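Side-chain contacts in phage terminase large subunit (Thermus phage P7426, PDB 7KS4), which probably packages viral DNA into empty capsids as an ATP-driven motor, through the N-terminal ATPase domain present here, and cuts the genome as an endonuclease: residues Glu55-Leu60 with Val86-Arg91; Gln67-Ala72 with Asp141-Ala146; His113-Pro118 with Pro122-Val127; Ser130-Lys135 with Phe150-Glu155. All coordinates share one frame; numbering follows the deposited sequence.

Contact 1: Glu55-Leu60 with Val86-Arg91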
loop_
_atom_site.group_PDB
_atom_site.type_symbol
_atom_site.label_atom_id
_atom_site.label_comp_id
_atom_site.label_asym_id
_atom_site.label_seq_id
_atom_site.Cartn_x
_atom_site.Cartn_y
_atom_site.Cartn_z
ATOM N N GLU A 55 1.079 -2.810 -6.734
ATOM C CA GLU A 55 2.084 -3.630 -6.058
ATOM C C GLU A 55 1.541 -5.017 -5.748
ATOM O O GLU A 55 2.222 -6.027 -5.968
ATOM C CB GLU A 55 2.549 -2.939 -4.772
ATOM C CG GLU A 55 3.353 -1.663 -5.002
ATOM C CD GLU A 55 4.815 -1.931 -5.299
ATOM O OE1 GLU A 55 5.335 -2.981 -4.867
ATOM O OE2 GLU A 55 5.449 -1.092 -5.977
ATOM N N ALA A 56 0.314 -5.087 -5.235
ATOM C CA ALA A 56 -0.296 -6.374 -4.911
ATOM C C ALA A 56 -0.500 -7.226 -6.158
ATOM O O ALA A 56 -0.198 -8.425 -6.156
ATOM C CB ALA A 56 -1.620 -6.148 -4.189
ATOM N N VAL A 57 -1.018 -6.628 -7.234
ATOM C CA VAL A 57 -1.230 -7.381 -8.469
ATOM C C VAL A 57 0.075 -8.008 -8.934
ATOM O O VAL A 57 0.127 -9.191 -9.294
ATOM C CB VAL A 57 -1.825 -6.480 -9.568
ATOM C CG1 VAL A 57 -1.952 -7.271 -10.868
ATOM C CG2 VAL A 57 -3.180 -5.935 -9.160
ATOM N N PHE A 58 1.148 -7.216 -8.953
ATOM C CA PHE A 58 2.435 -7.723 -9.411
ATOM C C PHE A 58 2.876 -8.932 -8.590
ATOM O O PHE A 58 3.269 -9.967 -9.146
ATOM C CB PHE A 58 3.477 -6.611 -9.350
ATOM C CG PHE A 58 4.828 -7.036 -9.831
ATOM C CD1 PHE A 58 5.059 -7.243 -11.180
ATOM C CD2 PHE A 58 5.861 -7.243 -8.935
ATOM C CE1 PHE A 58 6.299 -7.646 -11.630
ATOM C CE2 PHE A 58 7.103 -7.642 -9.379
ATOM C CZ PHE A 58 7.320 -7.839 -10.731
ATOM N N GLU A 59 2.812 -8.827 -7.264
ATOM C CA GLU A 59 3.236 -9.939 -6.419
ATOM C C GLU A 59 2.462 -11.211 -6.739
ATOM O O GLU A 59 3.051 -12.296 -6.830
ATOM C CB GLU A 59 3.064 -9.580 -4.943
ATOM C CG GLU A 59 4.047 -8.547 -4.436
ATOM C CD GLU A 59 5.457 -9.087 -4.278
ATOM O OE1 GLU A 59 5.617 -10.288 -3.994
ATOM O OE2 GLU A 59 6.406 -8.296 -4.441
ATOM N N LEU A 60 1.141 -11.103 -6.916
ATOM C CA LEU A 60 0.323 -12.304 -7.069
ATOM C C LEU A 60 0.674 -13.065 -8.340
ATOM O O LEU A 60 0.607 -14.299 -8.354
ATOM C CB LEU A 60 -1.164 -11.936 -7.055
ATOM C CG LEU A 60 -1.652 -11.303 -5.742
ATOM C CD1 LEU A 60 -3.090 -10.820 -5.883
ATOM C CD2 LEU A 60 -1.526 -12.274 -4.568
ATOM N N VAL A 86 -8.805 -6.755 -7.110
ATOM C CA VAL A 86 -9.681 -7.730 -7.757
ATOM C C VAL A 86 -9.851 -7.399 -9.236
ATOM O O VAL A 86 -9.585 -8.236 -10.107
ATOM C CB VAL A 86 -11.041 -7.799 -7.041
ATOM C CG1 VAL A 86 -12.023 -8.664 -7.834
ATOM C CG2 VAL A 86 -10.871 -8.360 -5.636
ATOM N N GLU A 87 -10.321 -6.184 -9.543
ATOM C CA GLU A 87 -10.544 -5.818 -10.943
ATOM C C GLU A 87 -9.293 -6.071 -11.773
ATOM O O GLU A 87 -9.354 -6.681 -12.849
ATOM C CB GLU A 87 -10.963 -4.348 -11.067
ATOM C CG GLU A 87 -11.391 -3.933 -12.490
ATOM C CD GLU A 87 -10.217 -3.637 -13.424
ATOM O OE1 GLU A 87 -9.169 -3.161 -12.936
ATOM O OE2 GLU A 87 -10.344 -3.883 -14.647
ATOM N N LYS A 88 -8.144 -5.601 -11.281
ATOM C CA LYS A 88 -6.906 -5.712 -12.045
ATOM C C LYS A 88 -6.487 -7.166 -12.210
ATOM O O LYS A 88 -6.042 -7.567 -13.292
ATOM C CB LYS A 88 -5.795 -4.914 -11.361
ATOM C CG LYS A 88 -6.068 -3.423 -11.306
ATOM C CD LYS A 88 -4.969 -2.672 -10.563
ATOM C CE LYS A 88 -5.012 -1.187 -10.879
ATOM N NZ LYS A 88 -6.369 -0.623 -10.709
ATOM N N VAL A 89 -6.605 -7.961 -11.147
ATOM C CA VAL A 89 -6.195 -9.361 -11.203
ATOM C C VAL A 89 -7.106 -10.146 -12.137
ATOM O O VAL A 89 -6.645 -10.970 -12.934
ATOM C CB VAL A 89 -6.183 -9.959 -9.782
ATOM C CG1 VAL A 89 -6.204 -11.486 -9.817
ATOM C CG2 VAL A 89 -4.966 -9.471 -9.004
ATOM N N GLU A 90 -8.416 -9.922 -12.049
ATOM C CA GLU A 90 -9.331 -10.665 -12.909
ATOM C C GLU A 90 -9.142 -10.300 -14.374
ATOM O O GLU A 90 -9.297 -11.160 -15.250
ATOM C CB GLU A 90 -10.774 -10.437 -12.452
ATOM C CG GLU A 90 -11.115 -11.275 -11.222
ATOM C CD GLU A 90 -12.510 -11.044 -10.693
ATOM O OE1 GLU A 90 -13.222 -10.154 -11.205
ATOM O OE2 GLU A 90 -12.896 -11.767 -9.752
ATOM N N ARG A 91 -8.790 -9.045 -14.661
ATOM C CA ARG A 91 -8.515 -8.644 -16.036
ATOM C C ARG A 91 -7.168 -9.179 -16.508
ATOM O O ARG A 91 -7.061 -9.760 -17.597
ATOM C CB ARG A 91 -8.555 -7.121 -16.145
ATOM C CG ARG A 91 -8.020 -6.582 -17.460
ATOM C CD ARG A 91 -8.432 -5.133 -17.666
ATOM N NE ARG A 91 -8.024 -4.283 -16.546
ATOM C CZ ARG A 91 -6.826 -3.720 -16.425
ATOM N NH1 ARG A 91 -6.556 -2.963 -15.370
ATOM N NH2 ARG A 91 -5.896 -3.907 -17.352
#
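V57 is the first residue of 55-60 to meet 86-91, and its CB points across the gap. With CG1 anti to the backbone N (chi1 176°), CG2 lies beside that N and makes the closer approach: V57 CG2 lies 3.6 Å from K88 CB and 4.0 Å from V89 CG2. The side chains of V57 and K88 meet at about a right angle, whereas V57 and V89 pass side by side, pointing opposite ways. Almost one helical turn later, L60 brings CD1 to 3.9 Å from V89 CG2, so this single methyl of V89 serves both residues. The axes of the two short segments approach to 9.6 Å and cross at -36°. Both helices rest on the same part of the sheet, for L60 and V89 each touch V112. No hydrogen bond spans the segments. K88 contributes CB and CD to the packing while its NZ forms a salt bridge with E50, an ADP-binding residue, consistent with apolar packing between the helices and a lysine charge paired at the edge of the nucleotide pocket.

Contact 2: Gln67-Ala72 with Asp141-Ala146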
loop_
_atom_site.group_PDB
_atom_site.type_symbol
_atom_site.label_atom_id
_atom_site.label_comp_id
_atom_site.label_asym_id
_atom_site.label_seq_id
_atom_site.Cartn_x
_atom_site.Cartn_y
_atom_site.Cartn_z
ATOM N N GLN A 67 1.812 -14.548 -0.581
ATOM C CA GLN A 67 0.671 -14.255 0.274
ATOM C C GLN A 67 0.822 -12.848 0.824
ATOM O O GLN A 67 1.905 -12.469 1.288
ATOM C CB GLN A 67 0.548 -15.272 1.416
ATOM C CG GLN A 67 0.230 -16.688 0.930
ATOM C CD GLN A 67 0.027 -17.673 2.066
ATOM O OE1 GLN A 67 -0.889 -18.494 2.031
ATOM N NE2 GLN A 67 0.886 -17.602 3.076
ATOM N N GLY A 68 -0.262 -12.080 0.774
ATOM C CA GLY A 68 -0.234 -10.712 1.250
ATOM C C GLY A 68 -1.587 -10.287 1.774
ATOM O O GLY A 68 -2.621 -10.892 1.476
ATOM N N TRP A 69 -1.559 -9.230 2.573
ATOM C CA TRP A 69 -2.752 -8.614 3.125
ATOM C C TRP A 69 -2.732 -7.128 2.811
ATOM O O TRP A 69 -1.663 -6.520 2.712
ATOM C CB TRP A 69 -2.833 -8.753 4.660
ATOM C CG TRP A 69 -3.094 -10.123 5.199
ATOM C CD1 TRP A 69 -3.298 -11.271 4.493
ATOM C CD2 TRP A 69 -3.174 -10.481 6.584
ATOM N NE1 TRP A 69 -3.503 -12.327 5.357
ATOM C CE2 TRP A 69 -3.433 -11.864 6.645
ATOM C CE3 TRP A 69 -3.052 -9.762 7.778
ATOM C CZ2 TRP A 69 -3.573 -12.544 7.857
ATOM C CZ3 TRP A 69 -3.193 -10.437 8.978
ATOM C CH2 TRP A 69 -3.450 -11.814 9.008
ATOM N N ILE A 70 -3.917 -6.547 2.670
ATOM C CA ILE A 70 -4.110 -5.114 2.844
ATOM C C ILE A 70 -4.930 -4.925 4.110
ATOM O O ILE A 70 -5.996 -5.534 4.268
ATOM C CB ILE A 70 -4.785 -4.450 1.627
ATOM C CG1 ILE A 70 -4.953 -2.935 1.879
ATOM C CG2 ILE A 70 -6.106 -5.125 1.289
ATOM C CD1 ILE A 70 -6.273 -2.504 2.541
ATOM N N ILE A 71 -4.417 -4.107 5.024
ATOM C CA ILE A 71 -5.061 -3.846 6.304
ATOM C C ILE A 71 -5.398 -2.365 6.359
ATOM O O ILE A 71 -4.541 -1.518 6.084
ATOM C CB ILE A 71 -4.161 -4.238 7.490
ATOM C CG1 ILE A 71 -3.513 -5.600 7.228
ATOM C CG2 ILE A 71 -4.986 -4.237 8.792
ATOM C CD1 ILE A 71 -2.532 -6.030 8.291
ATOM N N ALA A 72 -6.638 -2.059 6.709
ATOM C CA ALA A 72 -7.102 -0.696 6.912
ATOM C C ALA A 72 -7.738 -0.590 8.281
ATOM O O ALA A 72 -7.898 -1.595 8.984
ATOM C CB ALA A 72 -8.109 -0.294 5.821
ATOM N N ASP A 141 -9.786 -9.810 16.067
ATOM C CA ASP A 141 -10.016 -11.247 16.171
ATOM C C ASP A 141 -9.648 -11.961 14.878
ATOM O O ASP A 141 -9.057 -13.047 14.906
ATOM C CB ASP A 141 -11.474 -11.516 16.540
ATOM C CG ASP A 141 -11.823 -11.016 17.928
ATOM O OD1 ASP A 141 -10.888 -10.704 18.698
ATOM O OD2 ASP A 141 -13.026 -10.942 18.253
ATOM N N ASN A 142 -9.981 -11.369 13.736
ATOM C CA ASN A 142 -9.677 -11.967 12.444
ATOM C C ASN A 142 -8.223 -11.775 12.025
ATOM O O ASN A 142 -7.871 -12.104 10.888
ATOM C CB ASN A 142 -10.609 -11.397 11.373
ATOM C CG ASN A 142 -12.021 -11.937 11.486
ATOM O OD1 ASN A 142 -12.233 -13.055 11.956
ATOM N ND2 ASN A 142 -12.994 -11.145 11.057
ATOM N N LEU A 143 -7.373 -11.253 12.905
ATOM C CA LEU A 143 -5.936 -11.164 12.650
ATOM C C LEU A 143 -5.283 -12.375 13.311
ATOM O O LEU A 143 -4.820 -12.319 14.451
ATOM C CB LEU A 143 -5.369 -9.846 13.167
ATOM C CG LEU A 143 -5.926 -8.582 12.504
ATOM C CD1 LEU A 143 -5.326 -7.345 13.138
ATOM C CD2 LEU A 143 -5.671 -8.585 11.001
ATOM N N ARG A 144 -5.274 -13.489 12.583
ATOM C CA ARG A 144 -4.605 -14.710 13.003
ATOM C C ARG A 144 -3.868 -15.268 11.794
ATOM O O ARG A 144 -4.303 -15.092 10.653
ATOM C CB ARG A 144 -5.599 -15.740 13.572
ATOM C CG ARG A 144 -6.688 -15.119 14.446
ATOM C CD ARG A 144 -7.379 -16.129 15.364
ATOM N NE ARG A 144 -8.078 -17.186 14.632
ATOM C CZ ARG A 144 -7.794 -18.485 14.695
ATOM N NH1 ARG A 144 -6.817 -18.937 15.467
ATOM N NH2 ARG A 144 -8.505 -19.348 13.983
ATOM N N GLY A 145 -2.744 -15.929 12.046
ATOM C CA GLY A 145 -1.814 -16.220 10.970
ATOM C C GLY A 145 -1.042 -14.939 10.723
ATOM O O GLY A 145 -1.109 -14.044 11.565
ATOM N N ALA A 146 -0.306 -14.814 9.620
ATOM C CA ALA A 146 -0.060 -15.865 8.642
ATOM C C ALA A 146 1.243 -15.486 7.944
ATOM O O ALA A 146 1.633 -14.322 7.974
ATOM C CB ALA A 146 -1.203 -15.984 7.647
#
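W69 presents the six-membered part of its indole to the loop 141-146, and L143, R144 and A146 meet it at different places. L143 slants across the tryptophan, its CD2 3.7 Å from W69 CZ3; with L143 CG anti to its carbonyl carbon (chi1 -63°), the branched end swings inward although CB itself does not point at the strand. The carbonyl of R144 comes at the ring edge, near the indole plane, with its O 3.8 Å from W69 CH2. A146 CB approaches obliquely, 4.2 Å from W69 CZ2, after a cis peptide bond that links it to G145. Strand 67-72 lies between 126-136 and 150-153 in the central sheet of this P-loop ATPase domain, so the tryptophan ties a sheet strand to the loop connecting its two neighbours. Across the segments the contact contains no hydrogen bond, and A146 N is buried by it without a partner in the model. K135, on the adjacent strand, makes a cation-pi contact with W69 and also donates through NZ to N142 O of the loop.

Contact 3: His113-Pro118 with Pro122-Val127. With SO4 (sulfate ion), chain E.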
loop_
_atom_site.group_PDB
_atom_site.type_symbol
_atom_site.label_atom_id
_atom_site.label_comp_id
_atom_site.label_asym_id
_atom_site.label_seq_id
_atom_site.Cartn_x
_atom_site.Cartn_y
_atom_site.Cartn_z
ATOM N N HIS A 113 -4.641 -18.992 -8.779
ATOM C CA HIS A 113 -4.098 -20.333 -8.925
ATOM C C HIS A 113 -3.178 -20.384 -10.138
ATOM O O HIS A 113 -3.552 -19.933 -11.224
ATOM C CB HIS A 113 -5.228 -21.353 -9.075
ATOM C CG HIS A 113 -6.193 -21.361 -7.930
ATOM N ND1 HIS A 113 -5.837 -21.755 -6.659
ATOM C CD2 HIS A 113 -7.507 -21.034 -7.869
ATOM C CE1 HIS A 113 -6.887 -21.663 -5.861
ATOM N NE2 HIS A 113 -7.913 -21.230 -6.572
ATOM N N HIS A 114 -1.985 -20.947 -9.954
ATOM C CA HIS A 114 -0.995 -21.091 -11.015
ATOM C C HIS A 114 -0.876 -22.561 -11.391
ATOM O O HIS A 114 -0.731 -23.418 -10.513
ATOM C CB HIS A 114 0.366 -20.556 -10.570
ATOM C CG HIS A 114 0.395 -19.075 -10.392
ATOM N ND1 HIS A 114 0.813 -18.219 -11.386
ATOM C CD2 HIS A 114 0.043 -18.295 -9.344
ATOM C CE1 HIS A 114 0.727 -16.974 -10.954
ATOM N NE2 HIS A 114 0.258 -16.991 -9.719
ATOM N N TYR A 115 -0.913 -22.842 -12.689
ATOM C CA TYR A 115 -0.927 -24.203 -13.203
ATOM C C TYR A 115 0.360 -24.509 -13.960
ATOM O O TYR A 115 1.171 -23.623 -14.246
ATOM C CB TYR A 115 -2.151 -24.417 -14.104
ATOM C CG TYR A 115 -3.441 -24.387 -13.325
ATOM C CD1 TYR A 115 -4.086 -25.563 -12.975
ATOM C CD2 TYR A 115 -4.000 -23.185 -12.909
ATOM C CE1 TYR A 115 -5.258 -25.547 -12.251
ATOM C CE2 TYR A 115 -5.174 -23.158 -12.187
ATOM C CZ TYR A 115 -5.797 -24.340 -11.855
ATOM O OH TYR A 115 -6.971 -24.325 -11.132
ATOM N N ASP A 116 0.528 -25.794 -14.287
ATOM C CA ASP A 116 1.708 -26.286 -14.986
ATOM C C ASP A 116 1.560 -26.216 -16.500
ATOM O O ASP A 116 2.440 -26.697 -17.223
ATOM C CB ASP A 116 2.001 -27.728 -14.560
ATOM C CG ASP A 116 1.002 -28.736 -15.131
ATOM O OD1 ASP A 116 -0.135 -28.348 -15.486
ATOM O OD2 ASP A 116 1.362 -29.929 -15.216
ATOM N N ARG A 117 0.476 -25.629 -16.984
ATOM C CA ARG A 117 0.158 -25.525 -18.400
ATOM C C ARG A 117 -1.046 -24.598 -18.495
ATOM O O ARG A 117 -1.609 -24.229 -17.459
ATOM C CB ARG A 117 -0.145 -26.896 -18.999
ATOM C CG ARG A 117 -1.513 -27.448 -18.609
ATOM C CD ARG A 117 -1.599 -28.943 -18.869
ATOM N NE ARG A 117 -0.793 -29.701 -17.916
ATOM C CZ ARG A 117 -0.605 -31.015 -17.969
ATOM N NH1 ARG A 117 -1.165 -31.737 -18.936
ATOM N NH2 ARG A 117 0.144 -31.612 -17.056
ATOM N N PRO A 118 -1.464 -24.186 -19.688
ATOM C CA PRO A 118 -2.642 -23.316 -19.781
ATOM C C PRO A 118 -3.866 -23.985 -19.173
ATOM O O PRO A 118 -4.064 -25.197 -19.301
ATOM C CB PRO A 118 -2.799 -23.088 -21.288
ATOM C CG PRO A 118 -1.421 -23.281 -21.831
ATOM C CD PRO A 118 -0.806 -24.361 -20.993
ATOM N N PRO A 122 -5.987 -30.038 -21.430
ATOM C CA PRO A 122 -6.232 -31.267 -20.666
ATOM C C PRO A 122 -5.077 -31.574 -19.726
ATOM O O PRO A 122 -3.905 -31.422 -20.079
ATOM C CB PRO A 122 -6.375 -32.340 -21.754
ATOM C CG PRO A 122 -5.615 -31.797 -22.917
ATOM C CD PRO A 122 -5.822 -30.309 -22.869
ATOM N N GLY A 123 -5.422 -32.006 -18.514
ATOM C CA GLY A 123 -4.432 -32.434 -17.549
ATOM C C GLY A 123 -3.840 -31.334 -16.700
ATOM O O GLY A 123 -2.901 -31.606 -15.945
ATOM N N ALA A 124 -4.359 -30.110 -16.788
ATOM C CA ALA A 124 -3.762 -28.984 -16.082
ATOM C C ALA A 124 -3.679 -29.282 -14.591
ATOM O O ALA A 124 -4.676 -29.654 -13.962
ATOM C CB ALA A 124 -4.571 -27.716 -16.332
ATOM N N LYS A 125 -2.479 -29.134 -14.037
ATOM C CA LYS A 125 -2.210 -29.383 -12.628
ATOM C C LYS A 125 -1.886 -28.058 -11.954
ATOM O O LYS A 125 -1.104 -27.263 -12.482
ATOM C CB LYS A 125 -1.046 -30.366 -12.449
ATOM C CG LYS A 125 -1.429 -31.846 -12.500
ATOM C CD LYS A 125 -0.195 -32.741 -12.324
ATOM C CE LYS A 125 -0.464 -34.185 -12.723
ATOM N NZ LYS A 125 -0.788 -34.305 -14.170
ATOM N N ARG A 126 -2.489 -27.832 -10.793
ATOM C CA ARG A 126 -2.244 -26.628 -10.014
ATOM C C ARG A 126 -0.903 -26.761 -9.295
ATOM O O ARG A 126 -0.649 -27.761 -8.612
ATOM C CB ARG A 126 -3.396 -26.426 -9.027
ATOM C CG ARG A 126 -3.367 -25.156 -8.215
ATOM C CD ARG A 126 -4.594 -25.088 -7.288
ATOM N NE ARG A 126 -5.852 -24.900 -8.018
ATOM C CZ ARG A 126 -7.059 -24.839 -7.449
ATOM N NH1 ARG A 126 -7.196 -24.953 -6.132
ATOM N NH2 ARG A 126 -8.140 -24.663 -8.201
ATOM N N VAL A 127 -0.038 -25.765 -9.463
ATOM C CA VAL A 127 1.308 -25.820 -8.917
ATOM C C VAL A 127 1.469 -24.893 -7.722
ATOM O O VAL A 127 2.225 -25.213 -6.797
ATOM C CB VAL A 127 2.355 -25.484 -9.999
ATOM C CG1 VAL A 127 3.763 -25.497 -9.411
ATOM C CG2 VAL A 127 2.259 -26.456 -11.144
HETATM S S SO4 E . 0.049 -35.293 -18.107
HETATM O O1 SO4 E . -0.693 -34.938 -19.313
HETATM O O2 SO4 E . 0.027 -36.744 -17.933
HETATM O O3 SO4 E . -0.568 -34.659 -16.945
HETATM O O4 SO4 E . 1.429 -34.834 -18.235
#
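R126 lays its guanidinium flat on the H113 imidazole, with centres 3.5 Å apart and planes 12° from parallel; R126 CZ sits over the ring centre. The same guanidinium stands nearly perpendicular to the Y115 ring (85°), and its edge donates from NH2 to Y115 OH at 3.2 Å, almost in its own plane. A bend at chi3 (-69°) turns the otherwise extended R126 chain into this position. Y115 and R126 form an antiparallel non-hydrogen-bonded pair in the beta hairpin of strands 109-115 and 126-136, closed on one side by V127 N to H114 O (2.7 Å) and on the other by D116 N to K125 O (2.8 Å). Nearer the turn, D116 OD1 accepts from K125 N at 2.9 Å and from R117 NE, the two donors reaching it from opposite faces of the carboxylate. R117 NH2 bonds D116 OD2 at 2.8 Å, completing a side-on, two-nitrogen grip, while NH1 donates to P122 O. Farther out, R117 NH1 and NH2 bind a sulfate probably left by crystallisation, and K125 NZ lies 2.8 Å from its O3. At the other end, T129 and Q102 hold the H113 ring nitrogens, which probably steadies the ring on which R126 stacks.

Contact 4: Ser130-Lys135 with Phe150-Glu155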
loop_
_atom_site.group_PDB
_atom_site.type_symbol
_atom_site.label_atom_id
_atom_site.label_comp_id
_atom_site.label_asym_id
_atom_site.label_seq_id
_atom_site.Cartn_x
_atom_site.Cartn_y
_atom_site.Cartn_z
ATOM N N SER A 130 -1.275 -18.030 -5.204
ATOM C CA SER A 130 -1.077 -16.748 -4.548
ATOM C C SER A 130 -2.376 -16.313 -3.884
ATOM O O SER A 130 -3.469 -16.604 -4.374
ATOM C CB SER A 130 -0.627 -15.698 -5.562
ATOM O OG SER A 130 0.459 -16.177 -6.323
ATOM N N GLU A 131 -2.252 -15.614 -2.753
ATOM C CA GLU A 131 -3.409 -15.252 -1.946
ATOM C C GLU A 131 -3.290 -13.813 -1.463
ATOM O O GLU A 131 -2.226 -13.393 -0.996
ATOM C CB GLU A 131 -3.553 -16.182 -0.737
ATOM C CG GLU A 131 -4.758 -15.872 0.116
ATOM C CD GLU A 131 -5.022 -16.941 1.158
ATOM O OE1 GLU A 131 -4.250 -17.920 1.223
ATOM O OE2 GLU A 131 -6.004 -16.798 1.910
ATOM N N PHE A 132 -4.392 -13.071 -1.562
ATOM C CA PHE A 132 -4.452 -11.687 -1.109
ATOM C C PHE A 132 -5.750 -11.486 -0.347
ATOM O O PHE A 132 -6.825 -11.816 -0.856
ATOM C CB PHE A 132 -4.371 -10.720 -2.294
ATOM C CG PHE A 132 -4.323 -9.266 -1.907
ATOM C CD1 PHE A 132 -3.224 -8.748 -1.241
ATOM C CD2 PHE A 132 -5.360 -8.410 -2.247
ATOM C CE1 PHE A 132 -3.166 -7.403 -0.895
ATOM C CE2 PHE A 132 -5.311 -7.064 -1.908
ATOM C CZ PHE A 132 -4.211 -6.560 -1.236
ATOM N N ARG A 133 -5.648 -10.951 0.868
ATOM C CA ARG A 133 -6.810 -10.762 1.722
ATOM C C ARG A 133 -6.901 -9.323 2.192
ATOM O O ARG A 133 -5.888 -8.647 2.383
ATOM C CB ARG A 133 -6.771 -11.655 2.953
ATOM C CG ARG A 133 -7.032 -13.112 2.679
ATOM C CD ARG A 133 -8.038 -13.658 3.672
ATOM N NE ARG A 133 -7.814 -15.068 3.942
ATOM C CZ ARG A 133 -8.654 -15.836 4.623
ATOM N NH1 ARG A 133 -8.363 -17.110 4.820
ATOM N NH2 ARG A 133 -9.786 -15.328 5.095
ATOM N N GLY A 134 -8.136 -8.872 2.386
ATOM C CA GLY A 134 -8.392 -7.622 3.075
ATOM C C GLY A 134 -8.638 -7.876 4.553
ATOM O O GLY A 134 -9.283 -8.851 4.931
ATOM N N LYS A 135 -8.099 -6.986 5.384
ATOM C CA LYS A 135 -8.202 -7.106 6.830
ATOM C C LYS A 135 -8.520 -5.742 7.427
ATOM O O LYS A 135 -8.226 -4.699 6.837
ATOM C CB LYS A 135 -6.912 -7.657 7.448
ATOM C CG LYS A 135 -6.604 -9.102 7.073
ATOM C CD LYS A 135 -7.651 -10.046 7.635
ATOM C CE LYS A 135 -7.295 -11.491 7.376
ATOM N NZ LYS A 135 -8.366 -12.401 7.869
ATOM N N PHE A 150 4.092 -9.990 1.770
ATOM C CA PHE A 150 3.945 -8.548 1.654
ATOM C C PHE A 150 2.688 -8.121 2.391
ATOM O O PHE A 150 1.756 -8.905 2.580
ATOM C CB PHE A 150 3.899 -8.095 0.187
ATOM C CG PHE A 150 2.684 -8.572 -0.576
ATOM C CD1 PHE A 150 1.605 -7.720 -0.792
ATOM C CD2 PHE A 150 2.631 -9.856 -1.100
ATOM C CE1 PHE A 150 0.487 -8.139 -1.505
ATOM C CE2 PHE A 150 1.509 -10.283 -1.829
ATOM C CZ PHE A 150 0.439 -9.420 -2.026
ATOM N N VAL A 151 2.670 -6.855 2.798
ATOM C CA VAL A 151 1.508 -6.296 3.474
ATOM C C VAL A 151 1.401 -4.831 3.101
ATOM O O VAL A 151 2.412 -4.141 2.934
ATOM C CB VAL A 151 1.586 -6.474 5.006
ATOM C CG1 VAL A 151 2.783 -5.723 5.577
ATOM C CG2 VAL A 151 0.302 -6.007 5.656
ATOM N N ILE A 152 0.164 -4.368 2.946
ATOM C CA ILE A 152 -0.142 -2.960 2.740
ATOM C C ILE A 152 -0.965 -2.488 3.924
ATOM O O ILE A 152 -1.987 -3.102 4.256
ATOM C CB ILE A 152 -0.907 -2.736 1.423
ATOM C CG1 ILE A 152 -0.067 -3.220 0.241
ATOM C CG2 ILE A 152 -1.285 -1.259 1.273
ATOM C CD1 ILE A 152 -0.900 -3.665 -0.961
ATOM N N LEU A 153 -0.518 -1.408 4.564
ATOM C CA LEU A 153 -1.281 -0.746 5.616
ATOM C C LEU A 153 -1.826 0.543 5.025
ATOM O O LEU A 153 -1.055 1.444 4.678
ATOM C CB LEU A 153 -0.432 -0.458 6.855
ATOM C CG LEU A 153 -0.252 -1.610 7.842
ATOM C CD1 LEU A 153 0.614 -2.696 7.254
ATOM C CD2 LEU A 153 0.339 -1.101 9.154
ATOM N N ASP A 154 -3.145 0.619 4.904
ATOM C CA ASP A 154 -3.819 1.795 4.372
ATOM C C ASP A 154 -4.333 2.637 5.532
ATOM O O ASP A 154 -4.809 2.099 6.535
ATOM C CB ASP A 154 -4.970 1.389 3.455
ATOM C CG ASP A 154 -5.527 2.555 2.659
ATOM O OD1 ASP A 154 -4.793 3.538 2.428
ATOM O OD2 ASP A 154 -6.699 2.476 2.255
ATOM N N GLU A 155 -4.226 3.955 5.396
ATOM C CA GLU A 155 -4.466 4.886 6.505
ATOM C C GLU A 155 -3.824 4.368 7.790
ATOM O O GLU A 155 -4.443 4.276 8.859
ATOM C CB GLU A 155 -5.956 5.160 6.683
ATOM C CG GLU A 155 -6.453 6.305 5.789
ATOM C CD GLU A 155 -5.678 7.606 6.024
ATOM O OE1 GLU A 155 -5.794 8.193 7.123
ATOM O OE2 GLU A 155 -4.926 8.022 5.120
#
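S130 OG, two residues ahead of the F132 that packs against F150, is gripped by the carbonyl of L60 and the backbone N of G65, which ties the start of 130-135 to the end of helix 48-62 and the turn after it. Across the contact itself there are no polar bonds. The rings of F132 and F150 meet at their rims without overlapping: their centroids are 5.9 Å apart, their planes only 8° from parallel, and F132 CD1 is 3.8 Å from F150 CE1. F132 CG is anti to the backbone N (chi1 -176°), whereas F150 CG is wedged between N and the carbonyl carbon (chi1 66°), and each ring is thereby brought nearer the other strand than its CB direction alone would suggest. I152 adds a looser touch, CD1 to F132 CE1 at 4.4 Å. The nearest CA pair, F132 and V151, is 9.3 Å apart because strand 67-72 runs between the two. A56 and L60 of helix 48-62 pack on F132. Residues 150-155 form the predicted Walker B motif: a hydrophobic strand leads to D154, which binds magnesium in another structure of this protein though not in this model and is held by Q77, and to E155, the predicted ATPase catalytic glutamate. Such a strand, with its acidic pair at the C-terminal end, is characteristic of ASCE P-loop ATPases.

In the fold
L60 is the hub that joins three of the contacts: its carbonyl O lies 3.0 Å from H114 NE2 of contact 3, a probable hydrogen bond, and has S130 of contact 4 as a second partner. Contacts 2 and 4 are the closest pair, their centres about 7 Å apart, and interlock through the sheet, with I71 N to I152 O at 2.7 Å and I70 O to K135 N at 2.8 Å. Contact 3 lies away from the annotated sites, its centre about 26 Å from that of contact 4, although both use strand 126-136. Nearer the nucleotide, the K88 side chain of contact 1 is about 8 Å from ADP, and that of I152 in contact 4 about 8 Å from the magnesium ion.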